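Local coordinates for protein ribosomal RNA small subunit methyltransferase E (Legionella pneumophila, PDB 5O95) that probably methylates the N3 position of a specific uridine in 16S rRNA of the small ribosomal subunit, using S-adenosyl-L-methionine as methyl donor, at residues Thr111-Gln119 and Ile195-Glu206. Residues are numbered along the deposited sequence; the frame is centred on the assembly and turned at random.
Sequences TPLITERCQ and IIGPEGGFSDEE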
ATOM      1  N   THR B 111      12.669   5.813  10.762  1.00 18.69           N
ATOM      2  CA  THR B 111      13.852   6.647  10.521  1.00 21.27           C
ATOM      3  C   THR B 111      13.979   6.942   9.033  1.00 16.52           C
ATOM      4  O   THR B 111      14.106   6.001   8.235  1.00 19.48           O
ATOM      5  CB  THR B 111      15.135   5.955  11.013  1.00 22.13           C
ATOM      6  OG1 THR B 111      15.080   5.786  12.433  1.00 21.84           O
ATOM      7  CG2 THR B 111      16.375   6.788  10.638  1.00 24.69           C
ATOM      8  N   PRO B 112      13.931   8.200   8.603  1.00 19.40           N
ATOM      9  CA  PRO B 112      14.299   8.509   7.214  1.00 22.72           C
ATOM     10  C   PRO B 112      15.775   8.200   7.032  1.00 19.80           C
ATOM     11  O   PRO B 112      16.606   8.566   7.857  1.00 21.89           O
ATOM     12  CB  PRO B 112      14.012  10.014   7.096  1.00 21.49           C
ATOM     13  CG  PRO B 112      13.064  10.324   8.258  1.00 24.05           C
ATOM     14  CD  PRO B 112      13.497   9.391   9.345  1.00 22.78           C
ATOM     15  N   LEU B 113      16.095   7.483   5.958  1.00 20.00           N
ATOM     16  CA  LEU B 113      17.425   6.937   5.763  1.00 21.25           C
ATOM     17  C   LEU B 113      18.067   7.585   4.546  1.00 27.22           C
ATOM     18  O   LEU B 113      17.417   7.776   3.517  1.00 25.20           O
ATOM     19  CB  LEU B 113      17.335   5.421   5.556  1.00 22.60           C
ATOM     20  CG  LEU B 113      18.631   4.615   5.640  1.00 31.43           C
ATOM     21  CD1 LEU B 113      19.270   4.724   7.034  1.00 29.04           C
ATOM     22  CD2 LEU B 113      18.359   3.165   5.282  1.00 28.72           C
ATOM     23  N   ILE B 114      19.347   7.923   4.668  1.00 24.69           N
ATOM     24  CA  ILE B 114      20.142   8.420   3.547  1.00 24.56           C
ATOM     25  C   ILE B 114      21.138   7.334   3.200  1.00 23.67           C
ATOM     26  O   ILE B 114      21.888   6.870   4.068  1.00 32.30           O
ATOM     27  CB  ILE B 114      20.847   9.740   3.900  1.00 28.75           C
ATOM     28  CG1 ILE B 114      19.818  10.742   4.434  1.00 31.03           C
ATOM     29  CG2 ILE B 114      21.562  10.277   2.673  1.00 29.62           C
ATOM     30  CD1 ILE B 114      20.446  11.922   5.169  1.00 37.35           C
ATOM     31  N   THR B 115      21.115   6.896   1.938  1.00 26.00           N
ATOM     32  CA  THR B 115      22.003   5.870   1.432  1.00 27.24           C
ATOM     33  C   THR B 115      22.647   6.390   0.159  1.00 35.45           C
ATOM     34  O   THR B 115      22.276   7.446  -0.364  1.00 29.91           O
ATOM     35  CB  THR B 115      21.261   4.552   1.151  1.00 28.62           C
ATOM     36  OG1 THR B 115      20.587   4.638  -0.108  1.00 30.42           O
ATOM     37  CG2 THR B 115      20.247   4.253   2.243  1.00 27.66           C
ATOM     38  N   GLU B 116      23.615   5.613  -0.338  1.00 28.54           N
ATOM     39  CA  GLU B 116      24.488   6.080  -1.411  1.00 31.24           C
ATOM     40  C   GLU B 116      23.713   6.307  -2.703  1.00 35.31           C
ATOM     41  O   GLU B 116      24.001   7.252  -3.449  1.00 33.45           O
ATOM     42  CB  GLU B 116      25.622   5.076  -1.609  1.00 37.48           C
ATOM     43  CG  GLU B 116      26.629   5.438  -2.687  1.00 55.06           C
ATOM     44  CD  GLU B 116      27.810   4.474  -2.732  1.00 59.05           C
ATOM     45  OE1 GLU B 116      28.572   4.405  -1.742  1.00 67.03           O
ATOM     46  OE2 GLU B 116      27.970   3.775  -3.754  1.00 51.51           O
ATOM     47  N   ARG B 117      22.701   5.479  -2.969  1.00 30.86           N
ATOM     48  CA  ARG B 117      21.977   5.538  -4.231  1.00 29.57           C
ATOM     49  C   ARG B 117      20.644   6.283  -4.158  1.00 27.38           C
ATOM     50  O   ARG B 117      19.849   6.185  -5.096  1.00 34.51           O
ATOM     51  CB  ARG B 117      21.787   4.135  -4.794  1.00 30.03           C
ATOM     52  CG  ARG B 117      23.110   3.435  -4.978  1.00 35.67           C
ATOM     53  CD  ARG B 117      22.957   2.135  -5.721  1.00 31.50           C
ATOM     54  NE  ARG B 117      24.250   1.541  -6.043  1.00 30.68           N
ATOM     55  CZ  ARG B 117      24.391   0.272  -6.416  1.00 36.89           C
ATOM     56  NH1 ARG B 117      23.319  -0.510  -6.487  1.00 33.93           N
ATOM     57  NH2 ARG B 117      25.592  -0.216  -6.712  1.00 36.73           N
ATOM     58  N   CYS B 118      20.380   7.033  -3.090  1.00 31.39           N
ATOM     59  CA  CYS B 118      19.157   7.826  -3.065  1.00 27.25           C
ATOM     60  C   CYS B 118      19.182   8.878  -4.169  1.00 36.19           C
ATOM     61  O   CYS B 118      20.236   9.404  -4.533  1.00 43.65           O
ATOM     62  CB  CYS B 118      18.970   8.492  -1.700  1.00 33.90           C
ATOM     63  SG  CYS B 118      18.636   7.305  -0.391  1.00 32.77           S
ATOM     64  N   GLN B 119      18.004   9.168  -4.722  1.00 49.20           N
ATOM     65  CA  GLN B 119      17.912  10.073  -5.862  1.00 78.11           C
ATOM     66  C   GLN B 119      17.933  11.546  -5.471  1.00 37.95           C
ATOM     67  O   GLN B 119      18.001  12.403  -6.359  1.00 41.51           O
ATOM     68  CB  GLN B 119      16.634   9.790  -6.661  1.00 62.41           C
ATOM     69  CG  GLN B 119      16.677   8.531  -7.508  1.00 77.40           C
ATOM     70  CD  GLN B 119      15.351   8.244  -8.187  1.00 93.84           C
ATOM     71  OE1 GLN B 119      14.459   7.635  -7.594  1.00 50.04           O
ATOM     72  NE2 GLN B 119      15.212   8.685  -9.437  1.00 66.23           N
ATOM     73  N   ILE B 195      15.341  -2.373   6.957  1.00 17.02           N
ATOM     74  CA  ILE B 195      15.905  -1.380   6.049  1.00 18.81           C
ATOM     75  C   ILE B 195      15.275  -1.570   4.677  1.00 22.03           C
ATOM     76  O   ILE B 195      15.382  -2.647   4.081  1.00 20.04           O
ATOM     77  CB  ILE B 195      17.429  -1.522   5.949  1.00 20.92           C
ATOM     78  CG1 ILE B 195      18.078  -1.236   7.303  1.00 22.96           C
ATOM     79  CG2 ILE B 195      17.973  -0.545   4.903  1.00 19.21           C
ATOM     80  CD1 ILE B 195      19.566  -1.413   7.314  1.00 23.11           C
ATOM     81  N   ILE B 196      14.630  -0.523   4.170  1.00 17.42           N
ATOM     82  CA  ILE B 196      14.179  -0.464   2.782  1.00 19.06           C
ATOM     83  C   ILE B 196      15.027   0.583   2.092  1.00 21.85           C
ATOM     84  O   ILE B 196      15.004   1.758   2.482  1.00 19.06           O
ATOM     85  CB  ILE B 196      12.703  -0.075   2.703  1.00 20.16           C
ATOM     86  CG1 ILE B 196      11.914  -1.010   3.615  1.00 25.75           C
ATOM     87  CG2 ILE B 196      12.221  -0.065   1.250  1.00 20.60           C
ATOM     88  CD1 ILE B 196      10.660  -1.469   3.058  1.00 29.44           C
ATOM     89  N   GLY B 197      15.789   0.160   1.081  1.00 20.58           N
ATOM     90  CA  GLY B 197      16.637   1.062   0.345  1.00 22.36           C
ATOM     91  C   GLY B 197      15.922   1.753  -0.795  1.00 20.22           C
ATOM     92  O   GLY B 197      14.721   1.582  -1.018  1.00 21.51           O
ATOM     93  N   PRO B 198      16.668   2.562  -1.541  1.00 22.56           N
ATOM     94  CA  PRO B 198      16.096   3.241  -2.704  1.00 21.76           C
ATOM     95  C   PRO B 198      15.927   2.260  -3.849  1.00 23.10           C
ATOM     96  O   PRO B 198      16.418   1.129  -3.826  1.00 24.22           O
ATOM     97  CB  PRO B 198      17.162   4.287  -3.052  1.00 23.51           C
ATOM     98  CG  PRO B 198      18.466   3.611  -2.641  1.00 24.78           C
ATOM     99  CD  PRO B 198      18.114   2.800  -1.396  1.00 25.83           C
ATOM    100  N   GLU B 199      15.234   2.729  -4.884  1.00 25.12           N
ATOM    101  CA  GLU B 199      14.969   1.875  -6.037  1.00 23.51           C
ATOM    102  C   GLU B 199      16.250   1.367  -6.677  1.00 25.60           C
ATOM    103  O   GLU B 199      16.274   0.242  -7.177  1.00 28.76           O
ATOM    104  CB  GLU B 199      14.058   2.591  -7.035  1.00 33.12           C
ATOM    105  CG  GLU B 199      12.795   3.104  -6.347  1.00 65.90           C
ATOM    106  CD  GLU B 199      11.538   3.064  -7.197  1.00 79.36           C
ATOM    107  OE1 GLU B 199      11.644   3.230  -8.431  1.00 77.24           O
ATOM    108  OE2 GLU B 199      10.441   2.879  -6.613  1.00 26.60           O
ATOM    109  N   GLY B 200      17.329   2.148  -6.643  1.00 25.73           N
ATOM    110  CA  GLY B 200      18.586   1.693  -7.208  1.00 25.75           C
ATOM    111  C   GLY B 200      19.385   0.723  -6.367  1.00 25.77           C
ATOM    112  O   GLY B 200      20.455   0.290  -6.794  1.00 29.81           O
ATOM    113  N   GLY B 201      18.929   0.389  -5.162  1.00 24.68           N
ATOM    114  CA  GLY B 201      19.581  -0.633  -4.366  1.00 26.53           C
ATOM    115  C   GLY B 201      20.689  -0.100  -3.477  1.00 28.01           C
ATOM    116  O   GLY B 201      20.717   1.073  -3.087  1.00 30.61           O
ATOM    117  N   PHE B 202      21.621  -1.000  -3.148  1.00 28.49           N
ATOM    118  CA  PHE B 202      22.738  -0.706  -2.258  1.00 27.67           C
ATOM    119  C   PHE B 202      24.059  -1.043  -2.936  1.00 39.51           C
ATOM    120  O   PHE B 202      24.156  -2.011  -3.696  1.00 36.78           O
ATOM    121  CB  PHE B 202      22.653  -1.550  -0.982  1.00 25.35           C
ATOM    122  CG  PHE B 202      21.397  -1.323  -0.175  1.00 28.61           C
ATOM    123  CD1 PHE B 202      21.322  -0.283   0.734  1.00 25.72           C
ATOM    124  CD2 PHE B 202      20.308  -2.159  -0.317  1.00 27.25           C
ATOM    125  CE1 PHE B 202      20.171  -0.085   1.481  1.00 26.57           C
ATOM    126  CE2 PHE B 202      19.165  -1.964   0.418  1.00 27.30           C
ATOM    127  CZ  PHE B 202      19.101  -0.922   1.322  1.00 25.23           C
ATOM    128  N   SER B 203      25.088  -0.257  -2.628  1.00 37.17           N
ATOM    129  CA  SER B 203      26.420  -0.547  -3.143  1.00 37.20           C
ATOM    130  C   SER B 203      27.010  -1.757  -2.421  1.00 38.95           C
ATOM    131  O   SER B 203      26.534  -2.174  -1.362  1.00 35.94           O
ATOM    132  CB  SER B 203      27.340   0.658  -2.958  1.00 39.81           C
ATOM    133  OG  SER B 203      27.740   0.784  -1.607  1.00 40.21           O
ATOM    134  N   ASP B 204      28.062  -2.330  -3.016  1.00 36.63           N
ATOM    135  CA  ASP B 204      28.724  -3.474  -2.394  1.00 35.95           C
ATOM    136  C   ASP B 204      29.253  -3.124  -1.010  1.00 40.50           C
ATOM    137  O   ASP B 204      29.204  -3.951  -0.089  1.00 37.18           O
ATOM    138  CB  ASP B 204      29.871  -3.966  -3.278  1.00 37.45           C
ATOM    139  CG  ASP B 204      29.384  -4.709  -4.502  1.00 65.63           C
ATOM    140  OD1 ASP B 204      28.258  -5.248  -4.464  1.00 60.87           O
ATOM    141  OD2 ASP B 204      30.133  -4.757  -5.500  1.00 53.33           O
ATOM    142  N   GLU B 205      29.761  -1.901  -0.846  1.00 36.41           N
ATOM    143  CA  GLU B 205      30.287  -1.481   0.446  1.00 43.06           C
ATOM    144  C   GLU B 205      29.168  -1.325   1.471  1.00 32.19           C
ATOM    145  O   GLU B 205      29.349  -1.650   2.649  1.00 38.29           O
ATOM    146  CB  GLU B 205      31.081  -0.182   0.283  1.00 42.18           C
ATOM    147  CG  GLU B 205      31.485   0.498   1.578  1.00 59.68           C
ATOM    148  CD  GLU B 205      32.140   1.845   1.343  1.00 83.80           C
ATOM    149  OE1 GLU B 205      32.301   2.234   0.167  1.00 79.10           O
ATOM    150  OE2 GLU B 205      32.492   2.518   2.335  1.00106.84           O
ATOM    151  N   GLU B 206      28.004  -0.832   1.040  1.00 30.55           N
ATOM    152  CA  GLU B 206      26.876  -0.734   1.960  1.00 32.07           C
ATOM    153  C   GLU B 206      26.446  -2.112   2.440  1.00 30.26           C
ATOM    154  O   GLU B 206      26.149  -2.300   3.625  1.00 31.77           O
ATOM    155  CB  GLU B 206      25.715  -0.001   1.293  1.00 30.51           C
ATOM    156  CG  GLU B 206      26.002   1.467   1.077  1.00 35.25           C
ATOM    157  CD  GLU B 206      24.842   2.202   0.455  1.00 43.81           C
ATOM    158  OE1 GLU B 206      24.309   1.730  -0.570  1.00 36.13           O
ATOM    159  OE2 GLU B 206      24.463   3.256   0.998  1.00 32.99           O
TER
HETATM  160  O   HOH W   1      22.197   2.925  -1.618  1.00 25.57           O
HETATM  161  O   HOH W   2      17.908   4.952  -6.433  1.00 29.12           O
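Two type I turns, T115 to C118 and P198 to G201, face each other where parallel strands 109-114 and 191-196 run out of the sheet, the CA atoms of C118 and P198 lying 5.5 Å apart. Strand 82-88 separates the two strands in this SPOUT methyltransferase domain, so the contact illustrates how loops beyond strand ends can join where their strands are not neighbours. Deeper in, L113 and I195 cross at about a right angle, CD2 against CG2, beside F162 of helix 159-165. Past the strand ends, T115 OG1 and the P198 ring meet tip to tip, OG1 3.3 Å from CD, while R117 and C118 border the same ring. The R117 side chain, extended from CG to NE, runs alongside the second turn until NH1 donates to G200 O (3.0 Å, 150° at the hydrogen). One guanidinium face lies over the 202-203 backbone, with F202 O toward the rim and S203 N over the centre.

At the start of helix 204-212, S203 and E206 form a capping box: S203 OG accepts from E206 N, and S203 N donates to the anti lone pair of E206 OE1. The other carboxylate oxygen reaches across: E116 N donates to E206 OE2 at 2.8 Å, on the syn side of the carboxylate and 31° out of its plane. Both oxygens are thus gripped, which should limit rotation of the group. G197, between strand 191-196 and the second turn, belongs to the S-adenosyl-L-methionine site, so the contact borders the cofactor site. Two waters bridge the segments: one accepts from G200 N and donates to R117 O, and the other accepts from T115 OG1 and R117 N and donates to G201 O and, at 2.6 Å, to E206 OE1.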